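Local coordinates for protein enoyl-CoA hydratase carB homologue (Streptomyces cattleya, PDB 5O34) that probably acts as a crotonase-family lyase in the biosynthesis of the carbapenem antibiotic thienamycin, at residues 75-80 against 129-134; 134-139 against 258-263; 175-180 against 201-206; 182-187 against 268-273. All blocks are in the same frame, centred on the assembly; numbering follows the deposited sequence.

Contact 1 (75-80 against 129-134); sequences RELTAL and TDLYTT
Leu77 and Thr78 on helix 71-86 pack against Leu131 and Thr134 on helix 120-137 in a buried helix-helix contact inside the subunit. The axes of the two short segments run in nearly the same sense, 27° apart, and come within 9.0 Å at their closest. Thr78 faces Leu131 where the backbones lie nearest. Its OG1 sits 3.3 Å from CA of Leu131, although this hydroxyl spends its hydrogen bond within its own helix, on the carbonyl O of Met74. Toward helix 120-137 the threonine makes packing contacts. With chi1 at -58°, OG1 lies beside the backbone N while CG2 takes the position anti to it; from there the methyl reaches CG2 of Thr134 at 3.6 Å, and Asp130 O is a little farther off. Beside this, CD1 of Leu131 lies against CG of Leu77 at 3.7 Å and also touches CD2 of that residue, while CD2 of Leu131 meets the same Leu77 branch more loosely. At the margin Asp130 adds little packing; its OD1 forms a salt bridge with Arg267 of helix 252-273. Each helix leads into a parallel strand of the main sheet, helix 71-86 into strand 92-96 and helix 120-137 into strand 142-146, and such side-by-side packing of connecting helices belongs to the helical layer that lies against the sheet in the crotonase fold.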
loop_
_atom_site.group_PDB
_atom_site.type_symbol
_atom_site.label_atom_id
_atom_site.label_comp_id
_atom_site.label_asym_id
_atom_site.label_seq_id
_atom_site.Cartn_x
_atom_site.Cartn_y
_atom_site.Cartn_z
ATOM N N ARG A 75 -4.322 -10.935 -27.397
ATOM C CA ARG A 75 -3.684 -10.153 -28.462
ATOM C C ARG A 75 -4.642 -9.153 -29.095
ATOM O O ARG A 75 -4.227 -8.034 -29.415
ATOM C CB ARG A 75 -3.078 -11.070 -29.536
ATOM C CG ARG A 75 -1.766 -11.734 -29.133
ATOM C CD ARG A 75 -1.173 -12.542 -30.275
ATOM N NE ARG A 75 -1.059 -13.957 -29.918
ATOM C CZ ARG A 75 -1.844 -14.924 -30.388
ATOM N NH1 ARG A 75 -2.801 -14.645 -31.268
ATOM N NH2 ARG A 75 -1.664 -16.178 -30.000
ATOM N N GLU A 76 -5.918 -9.550 -29.273
ATOM C CA GLU A 76 -6.947 -8.677 -29.844
ATOM C C GLU A 76 -7.246 -7.516 -28.894
ATOM O O GLU A 76 -7.301 -6.366 -29.340
ATOM C CB GLU A 76 -8.225 -9.459 -30.179
ATOM C CG GLU A 76 -8.953 -8.897 -31.390
ATOM C CD GLU A 76 -10.469 -8.975 -31.365
ATOM O OE1 GLU A 76 -11.009 -10.077 -31.111
ATOM O OE2 GLU A 76 -11.119 -7.942 -31.651
ATOM N N LEU A 77 -7.368 -7.815 -27.577
ATOM C CA LEU A 77 -7.598 -6.819 -26.528
ATOM C C LEU A 77 -6.427 -5.846 -26.441
ATOM O O LEU A 77 -6.650 -4.637 -26.361
ATOM C CB LEU A 77 -7.901 -7.487 -25.166
ATOM C CG LEU A 77 -8.361 -6.564 -24.011
ATOM C CD1 LEU A 77 -9.531 -5.664 -24.414
ATOM C CD2 LEU A 77 -8.724 -7.368 -22.782
ATOM N N THR A 78 -5.186 -6.374 -26.528
ATOM C CA THR A 78 -3.922 -5.617 -26.542
ATOM C C THR A 78 -3.896 -4.651 -27.743
ATOM O O THR A 78 -3.605 -3.459 -27.566
ATOM C CB THR A 78 -2.735 -6.600 -26.561
ATOM O OG1 THR A 78 -2.811 -7.448 -25.420
ATOM C CG2 THR A 78 -1.386 -5.907 -26.597
ATOM N N ALA A 79 -4.215 -5.170 -28.955
ATOM C CA ALA A 79 -4.267 -4.376 -30.189
ATOM C C ALA A 79 -5.343 -3.298 -30.084
ATOM O O ALA A 79 -5.074 -2.148 -30.443
ATOM C CB ALA A 79 -4.518 -5.269 -31.389
ATOM N N LEU A 80 -6.534 -3.643 -29.525
ATOM C CA LEU A 80 -7.626 -2.680 -29.318
ATOM C C LEU A 80 -7.192 -1.543 -28.401
ATOM O O LEU A 80 -7.358 -0.375 -28.762
ATOM C CB LEU A 80 -8.898 -3.355 -28.790
ATOM C CG LEU A 80 -10.057 -2.411 -28.397
ATOM C CD1 LEU A 80 -10.601 -1.641 -29.616
ATOM C CD2 LEU A 80 -11.159 -3.172 -27.667
ATOM N N THR A 129 1.537 -10.651 -20.235
ATOM C CA THR A 129 2.388 -9.530 -19.849
ATOM C C THR A 129 2.166 -8.351 -20.781
ATOM O O THR A 129 2.005 -7.235 -20.298
ATOM C CB THR A 129 3.880 -9.953 -19.752
ATOM O OG1 THR A 129 3.998 -11.169 -19.013
ATOM C CG2 THR A 129 4.752 -8.884 -19.100
ATOM N N ASP A 130 2.083 -8.606 -22.097
ATOM C CA ASP A 130 1.841 -7.566 -23.105
ATOM C C ASP A 130 0.459 -6.942 -22.939
ATOM O O ASP A 130 0.327 -5.734 -23.114
ATOM C CB ASP A 130 2.084 -8.085 -24.541
ATOM C CG ASP A 130 3.545 -8.398 -24.886
ATOM O OD1 ASP A 130 4.399 -8.397 -23.959
ATOM O OD2 ASP A 130 3.829 -8.671 -26.076
ATOM N N LEU A 131 -0.542 -7.744 -22.518
ATOM C CA LEU A 131 -1.887 -7.245 -22.241
ATOM C C LEU A 131 -1.895 -6.389 -20.969
ATOM O O LEU A 131 -2.354 -5.248 -21.027
ATOM C CB LEU A 131 -2.936 -8.381 -22.171
ATOM C CG LEU A 131 -4.367 -7.991 -21.716
ATOM C CD1 LEU A 131 -4.985 -6.942 -22.618
ATOM C CD2 LEU A 131 -5.264 -9.202 -21.628
ATOM N N TYR A 132 -1.345 -6.909 -19.842
ATOM C CA TYR A 132 -1.314 -6.152 -18.582
ATOM C C TYR A 132 -0.513 -4.857 -18.702
ATOM O O TYR A 132 -0.957 -3.823 -18.195
ATOM C CB TYR A 132 -0.807 -7.000 -17.404
ATOM C CG TYR A 132 -1.585 -8.271 -17.128
ATOM C CD1 TYR A 132 -2.929 -8.391 -17.493
ATOM C CD2 TYR A 132 -1.006 -9.322 -16.429
ATOM C CE1 TYR A 132 -3.655 -9.551 -17.216
ATOM C CE2 TYR A 132 -1.733 -10.471 -16.118
ATOM C CZ TYR A 132 -3.049 -10.587 -16.534
ATOM O OH TYR A 132 -3.743 -11.742 -16.292
ATOM N N THR A 133 0.639 -4.899 -19.411
ATOM C CA THR A 133 1.478 -3.712 -19.599
ATOM C C THR A 133 0.808 -2.661 -20.468
ATOM O O THR A 133 0.931 -1.481 -20.136
ATOM C CB THR A 133 2.905 -4.037 -20.091
ATOM O OG1 THR A 133 2.862 -4.861 -21.259
ATOM C CG2 THR A 133 3.769 -4.686 -19.005
ATOM N N THR A 134 0.074 -3.058 -21.542
ATOM C CA THR A 134 -0.576 -2.081 -22.434
ATOM C C THR A 134 -1.774 -1.404 -21.717
ATOM O O THR A 134 -1.820 -0.172 -21.677
ATOM C CB THR A 134 -0.895 -2.668 -23.840
ATOM O OG1 THR A 134 -1.242 -1.608 -24.730
ATOM C CG2 THR A 134 -2.034 -3.665 -23.834
#

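Contact 2 (134-139 against 258-263); sequences TVAAIS and PFVAGL
Ala136 and Val260 meet where the C-terminal end of helix 120-137 lies against helix 252-273, the long last helix of this crotonase-fold chain. Their CA atoms, 6.3 Å apart, mark the closest backbone approach. CB of Ala136 points at the other helix and touches three residues. It lies in the ring plane of Phe259, at the edge, 3.8 Å from CD2 and close to CE2 as well. Val260 CG2 is at the same 3.8 Å from this methyl, and CD1 of Leu263 reaches it loosely at 4.4 Å. The valine presents a single branch: chi1 of 173° sends CG1 anti to the backbone N and sets CG2 beside that nitrogen, where it packs on Ala136 C and O. CG2 also meets CB of Ala137 at 4.0 Å, toward the exposed margin. The Phe259 ring also packs on Met189 and Ala192 of helix 184-194 and makes a cation-pi contact with Arg196 of the second subunit. Just past Ala137 the chain leaves helical angles at Ile138. Between the two segments, then, the attraction is apolar, with methyl groups and a ring edge fitted together, while Arg252 and Asn256, earlier on helix 252-273, bond carbonyls at and just past the end of helix 120-137: Arg252 those of Val135 and Ile138, Asn256 that of Ala136.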
loop_
_atom_site.group_PDB
_atom_site.type_symbol
_atom_site.label_atom_id
_atom_site.label_comp_id
_atom_site.label_asym_id
_atom_site.label_seq_id
_atom_site.Cartn_x
_atom_site.Cartn_y
_atom_site.Cartn_z
ATOM N N THR A 134 0.074 -3.058 -21.542
ATOM C CA THR A 134 -0.576 -2.081 -22.434
ATOM C C THR A 134 -1.774 -1.404 -21.717
ATOM O O THR A 134 -1.820 -0.172 -21.677
ATOM C CB THR A 134 -0.895 -2.668 -23.840
ATOM O OG1 THR A 134 -1.242 -1.608 -24.730
ATOM C CG2 THR A 134 -2.034 -3.665 -23.834
ATOM N N VAL A 135 -2.684 -2.191 -21.095
ATOM C CA VAL A 135 -3.849 -1.672 -20.357
ATOM C C VAL A 135 -3.408 -0.606 -19.327
ATOM O O VAL A 135 -4.060 0.430 -19.206
ATOM C CB VAL A 135 -4.689 -2.810 -19.707
ATOM C CG1 VAL A 135 -5.806 -2.256 -18.817
ATOM C CG2 VAL A 135 -5.276 -3.731 -20.773
ATOM N N ALA A 136 -2.276 -0.848 -18.637
ATOM C CA ALA A 136 -1.697 0.047 -17.633
ATOM C C ALA A 136 -0.814 1.163 -18.219
ATOM O O ALA A 136 -0.679 2.213 -17.583
ATOM C CB ALA A 136 -0.907 -0.762 -16.616
ATOM N N ALA A 137 -0.216 0.955 -19.416
ATOM C CA ALA A 137 0.677 1.971 -20.010
ATOM C C ALA A 137 0.012 2.970 -20.980
ATOM O O ALA A 137 0.620 4.009 -21.240
ATOM C CB ALA A 137 1.880 1.322 -20.676
ATOM N N ILE A 138 -1.210 2.695 -21.496
ATOM C CA ILE A 138 -1.890 3.634 -22.418
ATOM C C ILE A 138 -2.211 4.965 -21.710
ATOM O O ILE A 138 -2.331 4.990 -20.483
ATOM C CB ILE A 138 -3.124 3.045 -23.181
ATOM C CG1 ILE A 138 -4.289 2.632 -22.239
ATOM C CG2 ILE A 138 -2.722 1.890 -24.116
ATOM C CD1 ILE A 138 -5.692 2.907 -22.861
ATOM N N SER A 139 -2.287 6.070 -22.469
ATOM C CA SER A 139 -2.536 7.399 -21.907
ATOM C C SER A 139 -4.010 7.658 -21.506
ATOM O O SER A 139 -4.277 8.609 -20.770
ATOM C CB SER A 139 -2.025 8.484 -22.853
ATOM O OG SER A 139 -2.933 8.719 -23.918
ATOM N N PRO A 258 5.670 3.071 -12.383
ATOM C CA PRO A 258 6.187 2.040 -11.453
ATOM C C PRO A 258 5.421 0.702 -11.530
ATOM O O PRO A 258 6.048 -0.366 -11.483
ATOM C CB PRO A 258 6.035 2.698 -10.075
ATOM C CG PRO A 258 5.974 4.173 -10.354
ATOM C CD PRO A 258 5.241 4.285 -11.643
ATOM N N PHE A 259 4.072 0.762 -11.704
ATOM C CA PHE A 259 3.193 -0.408 -11.835
ATOM C C PHE A 259 3.509 -1.197 -13.115
ATOM O O PHE A 259 3.589 -2.432 -13.084
ATOM C CB PHE A 259 1.711 0.019 -11.767
ATOM C CG PHE A 259 0.711 -1.111 -11.844
ATOM C CD1 PHE A 259 0.403 -1.868 -10.719
ATOM C CD2 PHE A 259 0.060 -1.404 -13.036
ATOM C CE1 PHE A 259 -0.516 -2.918 -10.792
ATOM C CE2 PHE A 259 -0.865 -2.453 -13.109
ATOM C CZ PHE A 259 -1.145 -3.207 -11.987
ATOM N N VAL A 260 3.741 -0.474 -14.227
ATOM C CA VAL A 260 4.115 -1.069 -15.519
ATOM C C VAL A 260 5.497 -1.762 -15.394
ATOM O O VAL A 260 5.659 -2.890 -15.871
ATOM C CB VAL A 260 4.080 -0.020 -16.671
ATOM C CG1 VAL A 260 4.631 -0.593 -17.977
ATOM C CG2 VAL A 260 2.667 0.535 -16.879
ATOM N N ALA A 261 6.463 -1.100 -14.714
ATOM C CA ALA A 261 7.817 -1.634 -14.487
ATOM C C ALA A 261 7.759 -2.925 -13.651
ATOM O O ALA A 261 8.512 -3.868 -13.913
ATOM C CB ALA A 261 8.679 -0.594 -13.784
ATOM N N GLY A 262 6.835 -2.949 -12.687
ATOM C CA GLY A 262 6.596 -4.087 -11.816
ATOM C C GLY A 262 6.134 -5.304 -12.585
ATOM O O GLY A 262 6.647 -6.402 -12.359
ATOM N N LEU A 263 5.172 -5.100 -13.519
ATOM C CA LEU A 263 4.613 -6.129 -14.399
ATOM C C LEU A 263 5.680 -6.685 -15.336
ATOM O O LEU A 263 5.689 -7.896 -15.584
ATOM C CB LEU A 263 3.438 -5.570 -15.230
ATOM C CG LEU A 263 2.112 -5.241 -14.507
ATOM C CD1 LEU A 263 1.245 -4.369 -15.374
ATOM C CD2 LEU A 263 1.355 -6.501 -14.116
#

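Contact 3 (175-180 against 201-206); sequences PEFRVG and RMLLTC
Over one face of the Arg178 guanidinium stands CB of Cys206, 3.6 Å above the plane and displaced toward its rim. The Phe177 ring, by contrast, receives CD2 of Leu204 at its edge, near the ring plane, 4.0 Å from CE1. Leu203 O comes obliquely to the same ring, 3.1 Å from CD1, and CB of that leucine packs on CE1. A bend at chi3 (65°) turns the arginine chain back over Cys206, bringing NH2 within 2.9 Å of Cys206 O. The sulfur lies deeper between the segments: SG touches CA of Pro175 at 3.8 Å and also CB of Phe177. Both helices end here on residues with positive phi. Helix 196-205 gives way at Cys206, and the short, weakly bonded helix 176-179 closes in a Schellman motif, with Gly180 as C-prime, Ile181 N bonding to Glu176 O and Gly180 N weakly to Phe177 O. This part of the crotonase-fold subunit also faces a neighbour: Tyr243 of the third subunit packs on Phe177 and Cys206, and its OH hydrogen-bonds to Leu204 O. Within the second segment, Thr205 OG1 and its own N grip Arg201 O from opposite faces of the carbonyl plane.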
loop_
_atom_site.group_PDB
_atom_site.type_symbol
_atom_site.label_atom_id
_atom_site.label_comp_id
_atom_site.label_asym_id
_atom_site.label_seq_id
_atom_site.Cartn_x
_atom_site.Cartn_y
_atom_site.Cartn_z
ATOM N N PRO A 175 -8.295 -17.889 -6.935
ATOM C CA PRO A 175 -8.112 -19.297 -6.512
ATOM C C PRO A 175 -6.918 -20.097 -7.100
ATOM O O PRO A 175 -6.879 -21.315 -6.910
ATOM C CB PRO A 175 -9.446 -19.936 -6.915
ATOM C CG PRO A 175 -9.816 -19.228 -8.158
ATOM C CD PRO A 175 -9.240 -17.811 -8.080
ATOM N N GLU A 176 -5.983 -19.444 -7.819
ATOM C CA GLU A 176 -4.793 -20.059 -8.436
ATOM C C GLU A 176 -4.170 -21.232 -7.657
ATOM O O GLU A 176 -3.905 -22.280 -8.259
ATOM C CB GLU A 176 -3.711 -19.008 -8.734
ATOM C CG GLU A 176 -3.874 -18.330 -10.080
ATOM C CD GLU A 176 -4.846 -17.169 -10.150
ATOM O OE1 GLU A 176 -5.643 -16.987 -9.200
ATOM O OE2 GLU A 176 -4.820 -16.450 -11.175
ATOM N N PHE A 177 -3.981 -21.072 -6.329
ATOM C CA PHE A 177 -3.418 -22.110 -5.451
ATOM C C PHE A 177 -4.323 -23.340 -5.330
ATOM O O PHE A 177 -3.830 -24.464 -5.434
ATOM C CB PHE A 177 -3.050 -21.555 -4.062
ATOM C CG PHE A 177 -1.855 -20.630 -4.003
ATOM C CD1 PHE A 177 -1.579 -19.901 -2.856
ATOM C CD2 PHE A 177 -0.995 -20.502 -5.090
ATOM C CE1 PHE A 177 -0.473 -19.054 -2.797
ATOM C CE2 PHE A 177 0.114 -19.658 -5.028
ATOM C CZ PHE A 177 0.369 -18.941 -3.883
ATOM N N ARG A 178 -5.641 -23.126 -5.131
ATOM C CA ARG A 178 -6.634 -24.206 -5.056
ATOM C C ARG A 178 -6.629 -25.003 -6.378
ATOM O O ARG A 178 -6.637 -26.231 -6.356
ATOM C CB ARG A 178 -8.039 -23.640 -4.743
ATOM C CG ARG A 178 -9.140 -24.710 -4.670
ATOM C CD ARG A 178 -10.296 -24.338 -3.758
ATOM N NE ARG A 178 -11.034 -23.182 -4.259
ATOM C CZ ARG A 178 -11.524 -22.210 -3.496
ATOM N NH1 ARG A 178 -11.365 -22.251 -2.174
ATOM N NH2 ARG A 178 -12.170 -21.191 -4.040
ATOM N N VAL A 179 -6.544 -24.284 -7.506
ATOM C CA VAL A 179 -6.502 -24.806 -8.871
ATOM C C VAL A 179 -5.135 -25.467 -9.184
ATOM O O VAL A 179 -5.037 -26.257 -10.124
ATOM C CB VAL A 179 -6.918 -23.669 -9.855
ATOM C CG1 VAL A 179 -6.497 -23.940 -11.293
ATOM C CG2 VAL A 179 -8.418 -23.414 -9.775
ATOM N N GLY A 180 -4.118 -25.175 -8.375
ATOM C CA GLY A 180 -2.794 -25.779 -8.497
ATOM C C GLY A 180 -1.827 -25.095 -9.436
ATOM O O GLY A 180 -0.868 -25.715 -9.901
ATOM N N ARG A 201 -4.298 -12.650 2.205
ATOM C CA ARG A 201 -5.550 -13.264 2.631
ATOM C C ARG A 201 -6.217 -13.941 1.413
ATOM O O ARG A 201 -6.631 -15.094 1.511
ATOM C CB ARG A 201 -6.491 -12.214 3.237
ATOM C CG ARG A 201 -6.119 -11.721 4.627
ATOM C CD ARG A 201 -7.046 -10.602 5.087
ATOM N NE ARG A 201 -8.451 -11.034 5.131
ATOM C CZ ARG A 201 -9.500 -10.233 4.941
ATOM N NH1 ARG A 201 -9.323 -8.940 4.697
ATOM N NH2 ARG A 201 -10.733 -10.723 4.989
ATOM N N MET A 202 -6.246 -13.251 0.258
ATOM C CA MET A 202 -6.845 -13.760 -0.978
ATOM C C MET A 202 -6.138 -14.977 -1.561
ATOM O O MET A 202 -6.810 -15.957 -1.874
ATOM C CB MET A 202 -6.971 -12.658 -2.029
ATOM C CG MET A 202 -8.089 -11.712 -1.754
ATOM S SD MET A 202 -8.430 -10.666 -3.168
ATOM C CE MET A 202 -9.650 -11.694 -4.061
ATOM N N LEU A 203 -4.801 -14.923 -1.704
ATOM C CA LEU A 203 -4.011 -16.030 -2.267
ATOM C C LEU A 203 -4.041 -17.282 -1.416
ATOM O O LEU A 203 -4.162 -18.380 -1.961
ATOM C CB LEU A 203 -2.526 -15.642 -2.512
ATOM C CG LEU A 203 -2.127 -14.579 -3.570
ATOM C CD1 LEU A 203 -0.798 -14.937 -4.215
ATOM C CD2 LEU A 203 -3.182 -14.381 -4.649
ATOM N N LEU A 204 -3.929 -17.128 -0.086
ATOM C CA LEU A 204 -3.831 -18.253 0.846
ATOM C C LEU A 204 -5.152 -18.891 1.253
ATOM O O LEU A 204 -5.146 -20.083 1.576
ATOM C CB LEU A 204 -3.022 -17.864 2.094
ATOM C CG LEU A 204 -1.579 -17.401 1.861
ATOM C CD1 LEU A 204 -0.956 -16.933 3.158
ATOM C CD2 LEU A 204 -0.724 -18.465 1.167
ATOM N N THR A 205 -6.262 -18.141 1.263
ATOM C CA THR A 205 -7.565 -18.713 1.641
ATOM C C THR A 205 -8.370 -19.148 0.401
ATOM O O THR A 205 -9.255 -20.011 0.509
ATOM C CB THR A 205 -8.424 -17.714 2.454
ATOM O OG1 THR A 205 -8.816 -16.625 1.616
ATOM C CG2 THR A 205 -7.746 -17.224 3.736
ATOM N N CYS A 206 -8.112 -18.481 -0.750
ATOM C CA CYS A 206 -8.814 -18.634 -2.030
ATOM C C CYS A 206 -10.321 -18.359 -1.903
ATOM O O CYS A 206 -11.102 -18.756 -2.763
ATOM C CB CYS A 206 -8.519 -19.976 -2.690
ATOM S SG CYS A 206 -6.775 -20.211 -3.100
#

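Contact 4 (182-187 against 268-273); sequences ACNFGG and REAKES
The Asn184 amide is laid against the last turn of helix 252-273, with its nitrogen end directed at Ser273. ND2 donates to Ser273 OG at 3.2 Å, N-H...O angle 155°, and the hydroxyl lies only 5° out of the amide plane; OG also makes a weak hydrogen bond with Ser250 O of the third subunit. OD1 is turned to the carbon of the same serine, 3.2 Å from its CB, so that both ends of the amide meet one residue. A chi1 of -53° sets CG beside the backbone N and lets the group lie along the helix surface, where its CG packs on CA of Ala270 at 3.8 Å. Ala182, just upstream, points its methyl at Ser273 and touches CB at 3.6 Å. Cys183 between them is the N-cap of helix 184-194, so the contact joins the start of that helix to the end of the C-terminal one, in a crotonase-fold subunit that here meets the third subunit. Arg254 of that subunit lies on Asn184, Glu269 and Ser273 and makes a salt bridge to Glu272, while its Thr251 accepts from Cys183 N. On the other flank Phe185 brings CE1 to CB of Ala270, 3.7 Å away; the methyl approaches the ring obliquely. That ring also stacks edge-to-face with Tyr132 of helix 120-137.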
loop_
_atom_site.group_PDB
_atom_site.type_symbol
_atom_site.label_atom_id
_atom_site.label_comp_id
_atom_site.label_asym_id
_atom_site.label_seq_id
_atom_site.Cartn_x
_atom_site.Cartn_y
_atom_site.Cartn_z
ATOM N N ALA A 182 0.609 -21.340 -10.255
ATOM C CA ALA A 182 1.303 -20.207 -9.634
ATOM C C ALA A 182 0.510 -18.875 -9.703
ATOM O O ALA A 182 -0.448 -18.758 -10.473
ATOM C CB ALA A 182 2.686 -20.045 -10.235
ATOM N N CYS A 183 0.880 -17.890 -8.862
ATOM C CA CYS A 183 0.170 -16.612 -8.841
ATOM C C CYS A 183 1.097 -15.396 -8.673
ATOM O O CYS A 183 0.873 -14.537 -7.812
ATOM C CB CYS A 183 -0.946 -16.629 -7.802
ATOM S SG CYS A 183 -2.200 -15.354 -8.065
ATOM N N ASN A 184 2.109 -15.306 -9.547
ATOM C CA ASN A 184 3.096 -14.223 -9.572
ATOM C C ASN A 184 2.439 -12.890 -9.876
ATOM O O ASN A 184 2.672 -11.916 -9.163
ATOM C CB ASN A 184 4.198 -14.515 -10.606
ATOM C CG ASN A 184 4.842 -15.861 -10.437
ATOM O OD1 ASN A 184 4.224 -16.902 -10.684
ATOM N ND2 ASN A 184 6.088 -15.868 -10.003
ATOM N N PHE A 185 1.623 -12.855 -10.935
ATOM C CA PHE A 185 0.899 -11.674 -11.379
ATOM C C PHE A 185 -0.173 -11.272 -10.377
ATOM O O PHE A 185 -0.242 -10.102 -10.000
ATOM C CB PHE A 185 0.303 -11.907 -12.767
ATOM C CG PHE A 185 1.280 -11.685 -13.893
ATOM C CD1 PHE A 185 1.718 -12.749 -14.675
ATOM C CD2 PHE A 185 1.774 -10.413 -14.167
ATOM C CE1 PHE A 185 2.622 -12.542 -15.725
ATOM C CE2 PHE A 185 2.673 -10.207 -15.216
ATOM C CZ PHE A 185 3.102 -11.274 -15.982
ATOM N N GLY A 186 -0.951 -12.248 -9.918
ATOM C CA GLY A 186 -2.008 -12.034 -8.940
ATOM C C GLY A 186 -1.487 -11.443 -7.651
ATOM O O GLY A 186 -2.058 -10.480 -7.142
ATOM N N GLY A 187 -0.372 -11.989 -7.170
ATOM C CA GLY A 187 0.316 -11.528 -5.973
ATOM C C GLY A 187 0.777 -10.094 -6.118
ATOM O O GLY A 187 0.483 -9.265 -5.254
ATOM N N ARG A 268 9.758 -12.939 -16.758
ATOM C CA ARG A 268 10.697 -14.045 -16.575
ATOM C C ARG A 268 10.337 -14.924 -15.354
ATOM O O ARG A 268 10.388 -16.150 -15.454
ATOM C CB ARG A 268 12.139 -13.495 -16.540
ATOM C CG ARG A 268 13.146 -14.241 -15.662
ATOM C CD ARG A 268 13.857 -15.388 -16.357
ATOM N NE ARG A 268 14.810 -16.036 -15.448
ATOM C CZ ARG A 268 15.672 -16.985 -15.801
ATOM N NH1 ARG A 268 15.730 -17.405 -17.060
ATOM N NH2 ARG A 268 16.489 -17.517 -14.898
ATOM N N GLU A 269 9.954 -14.300 -14.228
ATOM C CA GLU A 269 9.555 -14.992 -12.990
ATOM C C GLU A 269 8.327 -15.903 -13.176
ATOM O O GLU A 269 8.361 -17.065 -12.765
ATOM C CB GLU A 269 9.285 -13.976 -11.868
ATOM C CG GLU A 269 10.534 -13.351 -11.271
ATOM C CD GLU A 269 10.354 -12.096 -10.430
ATOM O OE1 GLU A 269 9.197 -11.738 -10.102
ATOM O OE2 GLU A 269 11.384 -11.465 -10.098
ATOM N N ALA A 270 7.254 -15.376 -13.801
ATOM C CA ALA A 270 5.996 -16.091 -14.080
ATOM C C ALA A 270 6.222 -17.312 -14.972
ATOM O O ALA A 270 5.555 -18.333 -14.793
ATOM C CB ALA A 270 4.985 -15.155 -14.725
ATOM N N LYS A 271 7.181 -17.207 -15.917
ATOM C CA LYS A 271 7.570 -18.284 -16.827
ATOM C C LYS A 271 8.088 -19.499 -16.049
ATOM O O LYS A 271 7.548 -20.596 -16.216
ATOM C CB LYS A 271 8.605 -17.788 -17.844
ATOM C CG LYS A 271 7.970 -17.103 -19.039
ATOM C CD LYS A 271 8.971 -16.260 -19.808
ATOM C CE LYS A 271 8.339 -15.645 -21.027
ATOM N NZ LYS A 271 9.311 -14.825 -21.780
ATOM N N GLU A 272 9.081 -19.290 -15.160
ATOM C CA GLU A 272 9.661 -20.339 -14.311
ATOM C C GLU A 272 8.603 -21.006 -13.413
ATOM O O GLU A 272 8.582 -22.231 -13.300
ATOM C CB GLU A 272 10.789 -19.765 -13.440
ATOM C CG GLU A 272 12.029 -19.350 -14.208
ATOM C CD GLU A 272 13.105 -18.749 -13.330
ATOM O OE1 GLU A 272 13.970 -19.511 -12.836
ATOM O OE2 GLU A 272 13.065 -17.517 -13.111
ATOM N N SER A 273 7.719 -20.195 -12.802
ATOM C CA SER A 273 6.667 -20.627 -11.875
ATOM C C SER A 273 5.545 -21.490 -12.492
ATOM O O SER A 273 5.101 -22.445 -11.846
ATOM C CB SER A 273 6.068 -19.426 -11.159
ATOM O OG SER A 273 6.898 -18.967 -10.105
#

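Helix 120-137 is common to contacts 1 and 2, which share Thr134 and have centres 11 Å apart; Leu263 of contact 2 packs on Tyr132 and Thr133 of contact 1. Helix 252-273 in turn carries contacts 2 and 4, 17 Å apart between centres. Phe185 of contact 4 touches both of the others, its CZ lying 3.2 Å from Thr129 OG1 and its CE2 3.8 Å from Leu263 O. Contact 3 is more peripheral, its centre 25 Å from those of contacts 1 and 2, but it adjoins contact 4: Leu203 CD2 meets Cys183 SG at 3.7 Å. Contacts 3 and 4 both touch the third subunit, whereas contact 2 reaches the second.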